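Local coordinates for protein UTP-glucose-1-phosphate uridylyltransferase 2 (Trypanosoma brucei, PDB 3GUE) that probably catalyses the conversion of UTP and alpha-D-glucose 1-phosphate into UDP-alpha-D-glucose and diphosphate, at residues L240-E245 / G353-L358; M311-M316 / S357-S362; S453-V458 / V475-V480. One frame throughout, in Å; residues are numbered along the deposited sequence.

Interaction 1: L240-E245 / G353-L358; sequences LGFLME and GAAISL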
loop_
_atom_site.group_PDB
_atom_site.type_symbol
_atom_site.label_atom_id
_atom_site.label_comp_id
_atom_site.label_asym_id
_atom_site.label_seq_id
_atom_site.Cartn_x
_atom_site.Cartn_y
_atom_site.Cartn_z
ATOM N N LEU A 240 17.672 -15.792 3.909
ATOM C CA LEU A 240 16.711 -14.890 4.559
ATOM C C LEU A 240 15.300 -15.424 4.422
ATOM O O LEU A 240 14.970 -15.996 3.374
ATOM C CB LEU A 240 16.734 -13.505 3.900
ATOM C CG LEU A 240 18.016 -12.683 3.789
ATOM C CD1 LEU A 240 17.652 -11.301 3.292
ATOM C CD2 LEU A 240 18.707 -12.633 5.130
ATOM N N GLY A 241 14.483 -15.236 5.469
ATOM C CA GLY A 241 13.061 -15.541 5.411
ATOM C C GLY A 241 12.235 -14.389 4.859
ATOM O O GLY A 241 11.133 -14.575 4.335
ATOM N N PHE A 242 12.789 -13.192 4.978
ATOM C CA PHE A 242 12.059 -11.973 4.699
ATOM C C PHE A 242 13.073 -10.897 4.300
ATOM O O PHE A 242 14.088 -10.688 4.986
ATOM C CB PHE A 242 11.284 -11.606 5.969
ATOM C CG PHE A 242 10.530 -10.292 5.917
ATOM C CD1 PHE A 242 9.139 -10.282 5.814
ATOM C CD2 PHE A 242 11.196 -9.101 6.066
ATOM C CE1 PHE A 242 8.429 -9.070 5.835
ATOM C CE2 PHE A 242 10.520 -7.873 6.039
ATOM C CZ PHE A 242 9.127 -7.849 5.943
ATOM N N LEU A 243 12.817 -10.276 3.148
ATOM C CA LEU A 243 13.547 -9.132 2.687
ATOM C C LEU A 243 12.567 -8.002 2.364
ATOM O O LEU A 243 11.657 -8.179 1.567
ATOM C CB LEU A 243 14.402 -9.485 1.475
ATOM C CG LEU A 243 15.459 -8.469 1.002
ATOM C CD1 LEU A 243 16.598 -9.188 0.323
ATOM C CD2 LEU A 243 14.904 -7.350 0.077
ATOM N N MET A 244 12.768 -6.846 2.990
ATOM C CA MET A 244 12.008 -5.619 2.689
ATOM C C MET A 244 12.802 -4.628 1.829
ATOM O O MET A 244 13.911 -4.254 2.199
ATOM C CB MET A 244 11.665 -4.914 4.010
ATOM C CG MET A 244 11.022 -3.542 3.812
ATOM S SD MET A 244 10.763 -2.644 5.341
ATOM C CE MET A 244 9.504 -3.652 6.134
ATOM N N GLU A 245 12.245 -4.178 0.699
ATOM C CA GLU A 245 12.873 -3.105 -0.062
ATOM C C GLU A 245 12.453 -1.775 0.571
ATOM O O GLU A 245 11.281 -1.606 0.877
ATOM C CB GLU A 245 12.470 -3.143 -1.556
ATOM C CG GLU A 245 12.693 -4.457 -2.307
ATOM C CD GLU A 245 12.539 -4.256 -3.811
ATOM O OE1 GLU A 245 11.977 -3.201 -4.209
ATOM O OE2 GLU A 245 13.008 -5.120 -4.592
ATOM N N GLY A 353 4.434 -5.659 6.592
ATOM C CA GLY A 353 5.836 -5.287 6.786
ATOM C C GLY A 353 6.277 -5.572 8.213
ATOM O O GLY A 353 7.455 -5.717 8.473
ATOM N N ALA A 354 5.318 -5.664 9.136
ATOM C CA ALA A 354 5.606 -5.867 10.556
ATOM C C ALA A 354 6.183 -7.274 10.851
ATOM O O ALA A 354 6.715 -7.526 11.941
ATOM C CB ALA A 354 4.322 -5.551 11.412
ATOM N N ALA A 355 6.079 -8.177 9.876
ATOM C CA ALA A 355 6.713 -9.511 9.967
ATOM C C ALA A 355 8.242 -9.428 9.885
ATOM O O ALA A 355 8.945 -10.448 9.957
ATOM C CB ALA A 355 6.174 -10.463 8.877
ATOM N N ILE A 356 8.763 -8.227 9.683
ATOM C CA ILE A 356 10.220 -8.070 9.603
ATOM C C ILE A 356 10.935 -8.499 10.893
ATOM O O ILE A 356 12.032 -9.039 10.818
ATOM C CB ILE A 356 10.655 -6.651 9.134
ATOM C CG1 ILE A 356 12.171 -6.614 8.855
ATOM C CG2 ILE A 356 10.177 -5.551 10.119
ATOM C CD1 ILE A 356 12.669 -5.207 8.610
ATOM N N SER A 357 10.315 -8.321 12.062
ATOM C CA SER A 357 10.931 -8.862 13.304
ATOM C C SER A 357 10.562 -10.317 13.638
ATOM O O SER A 357 11.183 -10.945 14.502
ATOM C CB SER A 357 10.624 -7.975 14.516
ATOM O OG SER A 357 9.279 -8.108 14.951
ATOM N N LEU A 358 9.556 -10.853 12.961
ATOM C CA LEU A 358 9.005 -12.174 13.315
ATOM C C LEU A 358 9.745 -13.342 12.662
ATOM O O LEU A 358 9.857 -14.423 13.240
ATOM C CB LEU A 358 7.524 -12.225 12.972
ATOM C CG LEU A 358 6.626 -11.200 13.634
ATOM C CD1 LEU A 358 5.214 -11.438 13.175
ATOM C CD2 LEU A 358 6.718 -11.269 15.160
#
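Phe242 lays one face of its ring against the backbone of Ile356, whose CA sits 3.8 Å from the ring centroid and 21° off the normal, a CH-pi contact offset toward the rim. The isoleucine side chain runs across the ring, and its packing is tight: Ile356 CB comes within 3.3 Å of Phe242 CE2. Farther round the ring, Ala355 CB reaches Phe242 CE1 at 4.0 Å. Gly353 O approaches obliquely and is shared: it lies 3.7 Å from Phe242 CZ and also 3.7 Å from Met244 CE. The methionine presents only its terminal methyl here, because the chain runs extended from the backbone and then bends at its last torsion (chi3 -67°).

Backbone bonding fixes both partners. The 3-10 segment ends in a turn closed by the hydrogen bond from Ile356 N to Gly353 O, 3.1 Å, and strand 242-248, inside the mixed sheet of this GT-A-type domain, bonds to Glu363 through Phe242 and Met244. Ile306 and Ile308 of adjacent strand 300-309 pack against Phe242. Met244 also touches Asn302, which binds UDP-glucose, and Gly353 lies about 6 Å, between nearest atoms, from the bound ligand. No hydrogen bond crosses between the segments, and all five touching residues are buried, so the 3-10 turn is seated on the sheet beside the substrate pocket by shape and dispersion, with the Gly353 carbonyl already engaged within its own turn.

Interaction 2: M311-M316 / S357-S362; sequences MELKKM and SLFDRS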
loop_
_atom_site.group_PDB
_atom_site.type_symbol
_atom_site.label_atom_id
_atom_site.label_comp_id
_atom_site.label_asym_id
_atom_site.label_seq_id
_atom_site.Cartn_x
_atom_site.Cartn_y
_atom_site.Cartn_z
ATOM N N MET A 311 8.510 -21.545 2.637
ATOM C CA MET A 311 8.801 -22.637 3.561
ATOM C C MET A 311 9.094 -22.101 4.967
ATOM O O MET A 311 8.628 -22.679 5.949
ATOM C CB MET A 311 9.970 -23.485 3.032
ATOM C CG MET A 311 10.245 -24.810 3.803
ATOM S SD MET A 311 8.849 -25.940 3.841
ATOM C CE MET A 311 9.412 -27.295 2.825
ATOM N N GLU A 312 9.876 -21.024 5.065
ATOM C CA GLU A 312 10.055 -20.354 6.366
ATOM C C GLU A 312 8.707 -19.878 6.937
ATOM O O GLU A 312 8.421 -20.077 8.120
ATOM C CB GLU A 312 11.045 -19.189 6.299
ATOM C CG GLU A 312 12.508 -19.592 6.057
ATOM C CD GLU A 312 13.014 -20.663 7.023
ATOM O OE1 GLU A 312 12.635 -20.625 8.217
ATOM O OE2 GLU A 312 13.787 -21.542 6.581
ATOM N N LEU A 313 7.881 -19.252 6.101
ATOM C CA LEU A 313 6.524 -18.905 6.543
ATOM C C LEU A 313 5.762 -20.121 7.028
ATOM O O LEU A 313 5.115 -20.076 8.079
ATOM C CB LEU A 313 5.732 -18.186 5.452
ATOM C CG LEU A 313 4.311 -17.813 5.841
ATOM C CD1 LEU A 313 4.276 -16.621 6.819
ATOM C CD2 LEU A 313 3.392 -17.578 4.609
ATOM N N LYS A 314 5.852 -21.216 6.280
ATOM C CA LYS A 314 5.131 -22.421 6.634
ATOM C C LYS A 314 5.556 -22.908 8.015
ATOM O O LYS A 314 4.709 -23.200 8.866
ATOM C CB LYS A 314 5.369 -23.511 5.581
ATOM C CG LYS A 314 4.867 -24.887 5.970
ATOM C CD LYS A 314 3.358 -25.044 5.811
ATOM C CE LYS A 314 2.898 -26.389 6.395
ATOM N NZ LYS A 314 3.811 -27.510 5.954
ATOM N N LYS A 315 6.874 -22.978 8.219
ATOM C CA LYS A 315 7.477 -23.390 9.495
ATOM C C LYS A 315 7.089 -22.478 10.663
ATOM O O LYS A 315 6.846 -22.960 11.767
ATOM C CB LYS A 315 9.010 -23.473 9.357
ATOM C CG LYS A 315 9.459 -24.581 8.410
ATOM C CD LYS A 315 10.941 -24.467 8.033
ATOM C CE LYS A 315 11.838 -25.159 9.040
ATOM N NZ LYS A 315 13.250 -25.303 8.545
ATOM N N MET A 316 7.019 -21.172 10.419
ATOM C CA MET A 316 6.574 -20.235 11.456
ATOM C C MET A 316 5.100 -20.451 11.803
ATOM O O MET A 316 4.755 -20.604 12.981
ATOM C CB MET A 316 6.839 -18.793 11.036
ATOM C CG MET A 316 6.849 -17.775 12.193
ATOM S SD MET A 316 7.427 -16.150 11.640
ATOM C CE MET A 316 8.552 -16.646 10.326
ATOM N N SER A 357 10.315 -8.321 12.062
ATOM C CA SER A 357 10.931 -8.862 13.304
ATOM C C SER A 357 10.562 -10.317 13.638
ATOM O O SER A 357 11.183 -10.945 14.502
ATOM C CB SER A 357 10.624 -7.975 14.516
ATOM O OG SER A 357 9.279 -8.108 14.951
ATOM N N LEU A 358 9.556 -10.853 12.961
ATOM C CA LEU A 358 9.005 -12.174 13.315
ATOM C C LEU A 358 9.745 -13.342 12.662
ATOM O O LEU A 358 9.857 -14.423 13.240
ATOM C CB LEU A 358 7.524 -12.225 12.972
ATOM C CG LEU A 358 6.626 -11.200 13.634
ATOM C CD1 LEU A 358 5.214 -11.438 13.175
ATOM C CD2 LEU A 358 6.718 -11.269 15.160
ATOM N N PHE A 359 10.252 -13.110 11.452
ATOM C CA PHE A 359 11.070 -14.094 10.733
ATOM C C PHE A 359 12.440 -14.230 11.397
ATOM O O PHE A 359 13.001 -13.230 11.889
ATOM C CB PHE A 359 11.212 -13.689 9.257
ATOM C CG PHE A 359 10.020 -14.061 8.393
ATOM C CD1 PHE A 359 9.952 -15.323 7.770
ATOM C CD2 PHE A 359 8.967 -13.158 8.191
ATOM C CE1 PHE A 359 8.865 -15.666 6.967
ATOM C CE2 PHE A 359 7.871 -13.497 7.381
ATOM C CZ PHE A 359 7.821 -14.747 6.756
ATOM N N ASP A 360 12.976 -15.452 11.416
ATOM C CA ASP A 360 14.280 -15.696 12.022
ATOM C C ASP A 360 15.381 -14.867 11.371
ATOM O O ASP A 360 16.181 -14.249 12.064
ATOM C CB ASP A 360 14.669 -17.188 12.000
ATOM C CG ASP A 360 15.987 -17.475 12.770
ATOM O OD1 ASP A 360 16.384 -16.675 13.656
ATOM O OD2 ASP A 360 16.639 -18.506 12.499
ATOM N N ARG A 361 15.424 -14.849 10.046
ATOM C CA ARG A 361 16.457 -14.097 9.339
ATOM C C ARG A 361 15.788 -13.113 8.382
ATOM O O ARG A 361 15.190 -13.515 7.369
ATOM C CB ARG A 361 17.380 -15.048 8.590
ATOM C CG ARG A 361 18.133 -16.031 9.465
ATOM C CD ARG A 361 18.936 -16.986 8.607
ATOM N NE ARG A 361 19.907 -16.225 7.814
ATOM C CZ ARG A 361 21.096 -15.860 8.279
ATOM N NH1 ARG A 361 21.452 -16.219 9.517
ATOM N NH2 ARG A 361 21.921 -15.156 7.515
ATOM N N SER A 362 15.875 -11.828 8.716
ATOM C CA SER A 362 15.208 -10.811 7.945
ATOM C C SER A 362 16.160 -9.647 7.677
ATOM O O SER A 362 17.103 -9.421 8.430
ATOM C CB SER A 362 13.902 -10.370 8.625
ATOM O OG SER A 362 14.152 -9.475 9.680
#
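Met316 and Phe359 mark the nearest backbone approach, 7.6 Å between their CA atoms, where helix 310-319 passes the irregular chain leading into strand 362-366. Their side chains form a Met-aromatic contact and cross at about a right angle. Met316 CE lies over one face of the ring, 3.6 Å from the Phe359 centroid and 26° off its normal, which also makes it a CH-pi contact. The sulfur stands higher above the same ring, with Met316 SD 4.7 Å from the centroid. It is the bend at the last torsion of Met316, chi3 -30°, midway between staggered and eclipsed, that folds the methyl onto the ring. The fit is close, Met316 CE being 3.2 Å from Phe359 CD1.

The helix meets the ring's edge as well: Glu312 CB and Leu313 N lie near the ring plane, the latter 3.8 Å from Phe359 CE1. Leu313 CD1 adds an apolar touch at 4.0 Å from Phe359 CZ. The aromatic side chain is therefore lodged against one turn of helix, joining it to the entry of an outermost strand of the mixed sheet, away from the nucleotide-sugar pocket. Leu324, from a nearby loop, also touches Met316. On the loop side, Met316 SD rests 3.4 Å from Leu358 O.

Interaction 3: S453-V458 / V475-V480; sequences SVRGNV and VLDNEV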
loop_
_atom_site.group_PDB
_atom_site.type_symbol
_atom_site.label_atom_id
_atom_site.label_comp_id
_atom_site.label_asym_id
_atom_site.label_seq_id
_atom_site.Cartn_x
_atom_site.Cartn_y
_atom_site.Cartn_z
ATOM N N SER A 453 2.206 24.120 -17.826
ATOM C CA SER A 453 3.528 23.628 -17.463
ATOM C C SER A 453 3.875 24.135 -16.067
ATOM O O SER A 453 3.912 25.343 -15.837
ATOM C CB SER A 453 4.559 24.090 -18.513
ATOM O OG SER A 453 5.899 23.927 -18.067
ATOM N N VAL A 454 4.073 23.221 -15.118
ATOM C CA VAL A 454 4.457 23.647 -13.748
ATOM C C VAL A 454 5.972 23.415 -13.535
ATOM O O VAL A 454 6.479 22.301 -13.750
ATOM C CB VAL A 454 3.598 22.980 -12.622
ATOM C CG1 VAL A 454 4.126 23.320 -11.252
ATOM C CG2 VAL A 454 2.121 23.341 -12.724
ATOM N N ARG A 455 6.682 24.476 -13.135
ATOM C CA ARG A 455 8.136 24.443 -13.057
ATOM C C ARG A 455 8.662 24.999 -11.727
ATOM O O ARG A 455 8.218 26.066 -11.253
ATOM C CB ARG A 455 8.747 25.263 -14.198
ATOM C CG ARG A 455 8.414 24.771 -15.579
ATOM C CD ARG A 455 8.728 25.834 -16.630
ATOM N NE ARG A 455 8.224 25.405 -17.932
ATOM C CZ ARG A 455 8.430 26.026 -19.089
ATOM N NH1 ARG A 455 9.143 27.139 -19.155
ATOM N NH2 ARG A 455 7.899 25.523 -20.190
ATOM N N GLY A 456 9.635 24.299 -11.158
ATOM C CA GLY A 456 10.280 24.746 -9.917
ATOM C C GLY A 456 9.360 24.563 -8.725
ATOM O O GLY A 456 8.765 23.496 -8.584
ATOM N N ASN A 457 9.290 25.586 -7.864
ATOM C CA ASN A 457 8.378 25.638 -6.717
ATOM C C ASN A 457 7.150 26.540 -6.933
ATOM O O ASN A 457 7.249 27.776 -6.827
ATOM C CB ASN A 457 9.128 26.091 -5.461
ATOM C CG ASN A 457 10.195 25.098 -5.027
ATOM O OD1 ASN A 457 11.288 25.477 -4.625
ATOM N ND2 ASN A 457 9.883 23.822 -5.126
ATOM N N VAL A 458 5.996 25.927 -7.208
ATOM C CA VAL A 458 4.766 26.661 -7.529
ATOM C C VAL A 458 3.721 26.634 -6.408
ATOM O O VAL A 458 3.391 25.572 -5.881
ATOM C CB VAL A 458 4.168 26.190 -8.874
ATOM C CG1 VAL A 458 2.737 26.758 -9.131
ATOM C CG2 VAL A 458 5.095 26.578 -10.004
ATOM N N VAL A 475 2.383 28.895 -18.291
ATOM C CA VAL A 475 3.630 28.426 -17.669
ATOM C C VAL A 475 3.735 29.026 -16.259
ATOM O O VAL A 475 3.778 30.249 -16.084
ATOM C CB VAL A 475 4.905 28.828 -18.494
ATOM C CG1 VAL A 475 6.178 28.374 -17.751
ATOM C CG2 VAL A 475 4.865 28.267 -19.908
ATOM N N LEU A 476 3.763 28.158 -15.259
ATOM C CA LEU A 476 4.019 28.578 -13.898
ATOM C C LEU A 476 5.424 28.149 -13.520
ATOM O O LEU A 476 5.688 26.964 -13.251
ATOM C CB LEU A 476 2.994 27.985 -12.946
ATOM C CG LEU A 476 1.558 28.469 -13.106
ATOM C CD1 LEU A 476 0.678 27.357 -12.624
ATOM C CD2 LEU A 476 1.304 29.794 -12.343
ATOM N N ASP A 477 6.314 29.134 -13.511
ATOM C CA ASP A 477 7.744 28.905 -13.349
ATOM C C ASP A 477 8.220 29.514 -12.028
ATOM O O ASP A 477 8.426 30.737 -11.946
ATOM C CB ASP A 477 8.471 29.564 -14.523
ATOM C CG ASP A 477 9.934 29.171 -14.615
ATOM O OD1 ASP A 477 10.422 28.416 -13.750
ATOM O OD2 ASP A 477 10.592 29.628 -15.575
ATOM N N ASN A 478 8.375 28.676 -11.000
ATOM C CA ASN A 478 8.760 29.153 -9.669
ATOM C C ASN A 478 7.904 30.335 -9.162
ATOM O O ASN A 478 8.408 31.282 -8.525
ATOM C CB ASN A 478 10.258 29.494 -9.658
ATOM C CG ASN A 478 11.080 28.364 -9.141
ATOM O OD1 ASN A 478 11.070 28.077 -7.940
ATOM N ND2 ASN A 478 11.763 27.664 -10.049
ATOM N N GLU A 479 6.607 30.261 -9.450
ATOM C CA GLU A 479 5.677 31.367 -9.235
ATOM C C GLU A 479 4.721 31.067 -8.087
ATOM O O GLU A 479 4.357 29.918 -7.851
ATOM C CB GLU A 479 4.901 31.610 -10.531
ATOM C CG GLU A 479 3.807 32.667 -10.504
ATOM C CD GLU A 479 3.270 32.983 -11.910
ATOM O OE1 GLU A 479 3.574 32.224 -12.854
ATOM O OE2 GLU A 479 2.560 33.999 -12.072
ATOM N N VAL A 480 4.323 32.122 -7.386
ATOM C CA VAL A 480 3.310 32.055 -6.358
ATOM C C VAL A 480 2.115 32.834 -6.902
ATOM O O VAL A 480 2.240 34.029 -7.217
ATOM C CB VAL A 480 3.829 32.661 -5.017
ATOM C CG1 VAL A 480 2.682 32.976 -4.062
ATOM C CG2 VAL A 480 4.833 31.726 -4.355
HETATM O O HOH W 1 11.403 28.723 -5.491
HETATM O O HOH W 2 8.500 29.953 -5.343
#
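Consecutive coils of a parallel beta-helix, consistent with the left-handed C-terminal beta-helix of eukaryotic UDP-glucose pyrophosphorylases, meet here through Ser453, Arg455 and Leu476. Strands 453-455 and 475-477 run parallel, their axes 4.7 Å apart and 4° from alignment. The ladder alternates: Leu476 N donates to Ser453 O, Arg455 N to Leu476 O at 2.7 Å, and Asn478 N to Arg455 O at 2.6 Å.

On the face carrying Ser453 and Arg455, Val475 CG1 packs over one face of the guanidinium, 3.5 Å from Arg455 CZ. That group is steadied by its own strand, Arg455 NE donating to Ser453 OG at 2.8 Å. The nearby Asp477 carboxylate forms no salt bridge with it. Val454 and Leu476 share the other face; Val458, past the corner, lies across Leu476 and places CG2 3.9 Å from Leu476 CB.

Both chains then turn. At Gly456 (phi 73°), Asn478 ND2 sits 3.3 Å from Gly456 CA and occupies the position a side chain there would take. The side-chain amide also links the two corners: Asn457 N donates to Asn478 OD1 at 3.1 Å, approaching from above the amide plane, 72° out of it.

From the N terminus, 240-245 opens the longest loop, 107 residues that return at 353-358 to close interaction 1. Within that span 311-316 opens interaction 2, which closes 40 residues later on 357-362. The two loops overlap, sharing Ser357 and Leu358 at their ends, with interaction 2 reaching four residues farther. One piece of chain thus meets first strand 242-248 and then helix 310-319. The contacts touch directly: Phe359 CD2 lies 3.6 Å from Phe242 CB, and Gly241 N probably hydrogen-bonds to Arg361 O. Interaction 3 follows in series, joining positions 22 residues apart in the C-terminal beta-helix. Its centre lies about 41 Å from that of interaction 1 and about 49 Å from that of interaction 2.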